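Local coordinates for protein pyridoxamine 5-phosphate-dependent dehydrase (Escherichia coli, PDB 3B8X) that removes the C3'-hydroxyl group from GDP-4-keto-6-deoxy-D-mannose by a combined transamination and deoxygenation, a step in the biosynthesis of L-colitose for the O-antigen, at residues 47-52 and 199-204. The protein carries 1 engineered substitution. Sequence-based numbering, arbitrary orientation.
With NA (sodium ion), chain N.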
ATOM      1  N   PHE B  47       1.280  23.729  -4.309  1.00 15.11           N
ATOM      2  CA  PHE B  47       0.019  23.645  -5.052  1.00  9.02           C
ATOM      3  C   PHE B  47      -1.120  24.502  -4.592  1.00 21.26           C
ATOM      4  O   PHE B  47      -2.087  24.688  -5.326  1.00 14.44           O
ATOM      5  CB  PHE B  47      -0.384  22.187  -5.210  1.00  7.12           C
ATOM      6  CG  PHE B  47       0.697  21.372  -5.868  1.00 12.15           C
ATOM      7  CD1 PHE B  47       1.488  20.530  -5.112  1.00  9.58           C
ATOM      8  CD2 PHE B  47       1.068  21.642  -7.193  1.00  9.22           C
ATOM      9  CE1 PHE B  47       2.572  19.865  -5.715  1.00 15.55           C
ATOM     10  CE2 PHE B  47       2.099  20.950  -7.805  1.00 18.49           C
ATOM     11  CZ  PHE B  47       2.856  20.057  -7.068  1.00 12.57           C
ATOM     12  N   GLY B  48      -0.995  25.043  -3.390  1.00 15.35           N
ATOM     13  CA  GLY B  48      -2.030  25.900  -2.871  1.00 11.00           C
ATOM     14  C   GLY B  48      -3.120  25.128  -2.177  1.00 17.03           C
ATOM     15  O   GLY B  48      -4.267  25.538  -2.214  1.00 18.83           O
ATOM     16  N   SER B  49      -2.791  24.052  -1.477  1.00 14.03           N
ATOM     17  CA  SER B  49      -3.835  23.363  -0.691  1.00 25.96           C
ATOM     18  C   SER B  49      -3.561  23.620   0.803  1.00 18.28           C
ATOM     19  O   SER B  49      -2.444  23.947   1.195  1.00  8.95           O
ATOM     20  CB  SER B  49      -3.848  21.853  -0.978  1.00 21.92           C
ATOM     21  OG  SER B  49      -2.564  21.333  -0.706  1.00 23.70           O
ATOM     22  N   LYS B  50      -4.546  23.460   1.672  1.00 23.04           N
ATOM     23  CA  LYS B  50      -4.187  23.699   3.059  1.00  6.97           C
ATOM     24  C   LYS B  50      -3.360  22.545   3.561  1.00 30.85           C
ATOM     25  O   LYS B  50      -2.486  22.725   4.401  1.00 21.29           O
ATOM     26  CB  LYS B  50      -5.397  23.843   3.976  1.00 15.72           C
ATOM     27  CG  LYS B  50      -6.476  24.769   3.412  1.00 99.89           C
ATOM     28  CD  LYS B  50      -7.749  24.771   4.254  1.00 99.89           C
ATOM     29  CE  LYS B  50      -7.867  26.034   5.103  1.00 99.89           C
ATOM     30  NZ  LYS B  50      -7.478  25.811   6.537  1.00 99.89           N
ATOM     31  N   TYR B  51      -3.660  21.346   3.076  1.00  9.25           N
ATOM     32  CA  TYR B  51      -2.988  20.188   3.608  1.00 14.74           C
ATOM     33  C   TYR B  51      -2.461  19.269   2.546  1.00 12.62           C
ATOM     34  O   TYR B  51      -3.004  19.202   1.448  1.00 16.12           O
ATOM     35  CB  TYR B  51      -4.014  19.372   4.374  1.00 10.48           C
ATOM     36  CG  TYR B  51      -4.718  20.136   5.428  1.00 22.28           C
ATOM     37  CD1 TYR B  51      -6.036  20.522   5.262  1.00 15.18           C
ATOM     38  CD2 TYR B  51      -4.084  20.412   6.629  1.00 31.36           C
ATOM     39  CE1 TYR B  51      -6.688  21.220   6.252  1.00 16.32           C
ATOM     40  CE2 TYR B  51      -4.738  21.065   7.635  1.00 19.44           C
ATOM     41  CZ  TYR B  51      -6.035  21.469   7.430  1.00 21.25           C
ATOM     42  OH  TYR B  51      -6.675  22.128   8.437  1.00 23.80           O
ATOM     43  N   ALA B  52      -1.486  18.463   2.947  1.00 22.25           N
ATOM     44  CA  ALA B  52      -0.913  17.440   2.077  1.00  8.87           C
ATOM     45  C   ALA B  52      -0.568  16.208   2.925  1.00 16.20           C
ATOM     46  O   ALA B  52      -0.097  16.351   4.072  1.00  8.49           O
ATOM     47  CB  ALA B  52       0.341  17.972   1.379  1.00 15.84           C
ATOM     48  N   CYS B 199       0.596  11.426  -3.009  1.00 14.44           N
ATOM     49  CA  CYS B 199       0.210  12.464  -2.069  0.50  9.77           C
ATOM     50  C   CYS B 199      -1.249  12.781  -2.287  1.00 37.67           C
ATOM     51  O   CYS B 199      -1.718  12.756  -3.422  1.00  8.43           O
ATOM     52  CB  CYS B 199       1.011  13.723  -2.361  0.50 26.46           C
ATOM     53  SG  CYS B 199       1.289  14.767  -0.908  0.50 12.59           S
ATOM     54  N   ILE B 200      -1.940  13.096  -1.202  1.00  7.94           N
ATOM     55  CA  ILE B 200      -3.343  13.503  -1.279  1.00 14.32           C
ATOM     56  C   ILE B 200      -3.324  14.895  -0.697  1.00 14.12           C
ATOM     57  O   ILE B 200      -2.745  15.112   0.355  1.00 11.87           O
ATOM     58  CB  ILE B 200      -4.312  12.656  -0.399  1.00  8.20           C
ATOM     59  CG1 ILE B 200      -4.128  11.159  -0.712  1.00 11.24           C
ATOM     60  CG2 ILE B 200      -5.774  13.065  -0.722  1.00  8.84           C
ATOM     61  CD1 ILE B 200      -3.352  10.399   0.399  1.00 11.63           C
ATOM     62  N   VAL B 201      -3.988  15.827  -1.370  1.00 11.64           N
ATOM     63  CA  VAL B 201      -4.078  17.188  -0.884  1.00 11.87           C
ATOM     64  C   VAL B 201      -5.579  17.488  -0.676  1.00 10.34           C
ATOM     65  O   VAL B 201      -6.443  16.910  -1.341  1.00  8.78           O
ATOM     66  CB  VAL B 201      -3.435  18.223  -1.872  1.00 14.60           C
ATOM     67  CG1 VAL B 201      -2.035  17.785  -2.274  1.00 11.32           C
ATOM     68  CG2 VAL B 201      -4.310  18.408  -3.097  1.00 13.20           C
ATOM     69  N   THR B 202      -5.852  18.372   0.280  1.00 13.12           N
ATOM     70  CA  THR B 202      -7.207  18.794   0.612  1.00 11.69           C
ATOM     71  C   THR B 202      -7.141  20.078   1.425  1.00 20.65           C
ATOM     72  O   THR B 202      -6.051  20.537   1.848  1.00 12.80           O
ATOM     73  CB  THR B 202      -8.025  17.674   1.307  1.00 17.58           C
ATOM     74  OG1 THR B 202      -9.359  18.113   1.592  1.00 15.58           O
ATOM     75  CG2 THR B 202      -7.334  17.216   2.589  1.00 10.32           C
ATOM     76  N   ASP B 203      -8.303  20.717   1.552  1.00 17.52           N
ATOM     77  CA  ASP B 203      -8.397  21.950   2.324  1.00 20.53           C
ATOM     78  C   ASP B 203      -9.232  21.604   3.544  1.00 22.33           C
ATOM     79  O   ASP B 203      -9.336  22.384   4.474  1.00 20.46           O
ATOM     80  CB  ASP B 203      -9.067  23.049   1.515  1.00 13.59           C
ATOM     81  CG  ASP B 203      -8.154  23.643   0.492  1.00 18.00           C
ATOM     82  OD1 ASP B 203      -6.896  23.589   0.628  1.00 21.76           O
ATOM     83  OD2 ASP B 203      -8.735  24.192  -0.459  1.00 22.37           O
ATOM     84  N   ASP B 204      -9.811  20.408   3.519  1.00 11.07           N
ATOM     85  CA  ASP B 204     -10.639  19.905   4.591  1.00 19.19           C
ATOM     86  C   ASP B 204      -9.864  19.303   5.763  1.00 56.45           C
ATOM     87  O   ASP B 204      -9.218  18.261   5.637  1.00 21.34           O
ATOM     88  CB  ASP B 204     -11.627  18.891   4.015  1.00 12.53           C
ATOM     89  CG  ASP B 204     -12.770  18.593   4.967  1.00 18.20           C
ATOM     90  OD1 ASP B 204     -12.537  17.962   6.038  1.00 17.41           O
ATOM     91  OD2 ASP B 204     -13.904  19.033   4.669  1.00 65.97           O
TER
HETATM   92 NA    NA N 670      -8.801  23.454  -3.013  1.00 27.19          NA
HETATM   93  O   HOH W   1      -5.979  26.035   0.130  1.00 33.08           O
HETATM   94  O   HOH W   2      -6.867  25.229  -3.084  1.00 29.97           O
HETATM   95  O   HOH W   3     -10.795  21.961  -2.663  1.00 27.83           O
HETATM   96  O   HOH W   4     -10.789  24.903  -3.547  1.00 42.19           O
HETATM   97  O   HOH W   5      -7.132  21.446  -2.250  1.00 17.91           O
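Gly48 is joined to Asp203 through a water that donates to Gly48 O and to Asp203 OD1, where strands 51-55 and 198-202 pair antiparallel at one margin of the mixed sheet of this PLP-dependent aminotransferase fold. A second water links Gly48 O to the sodium ion, which Asp203 OD2 binds at 2.7 Å together with three more waters and Thr177 O. One carboxylate oxygen thus serves the metal while the other serves the chain entering the strand. Ser49 turns back onto Val201, with OG 3.4 Å from Val201 CB; chi1 of 57° also lets this hydroxyl reach Tyr51 O. Lys50 N gives a short hydrogen bond of 2.6 Å to Asp203 OD1, and the lysine side chain crosses that of Asp203 at about a right angle. Both Lys50 and Tyr51 face Thr202, a classic beta bulge at the strand's start. Tyr51 N donates to Thr202 O almost head-on (2.8 Å, C=O...N 173°). In return Tyr51 O is gripped from opposite faces of its carbonyl plane, by Ser49 OG at 3.1 Å and by Thr202 N at 3.2 Å. The Tyr51 ring presents its edge to Asp203 O, CE1 lying 3.4 Å away, while Lys50 CB lies over the rim of one face and Tyr208 stacks on the ring. Thr202 OG1 accepts from Asp204 N, an ST turn leading into helix 205-214, and also bonds to Leu180 O. Ala52, in a non-hydrogen-bonded pair with Val201, points to the side covered by helix 34-47, and its CA makes a CA-H...O contact of 3.4 Å with Ile200 O.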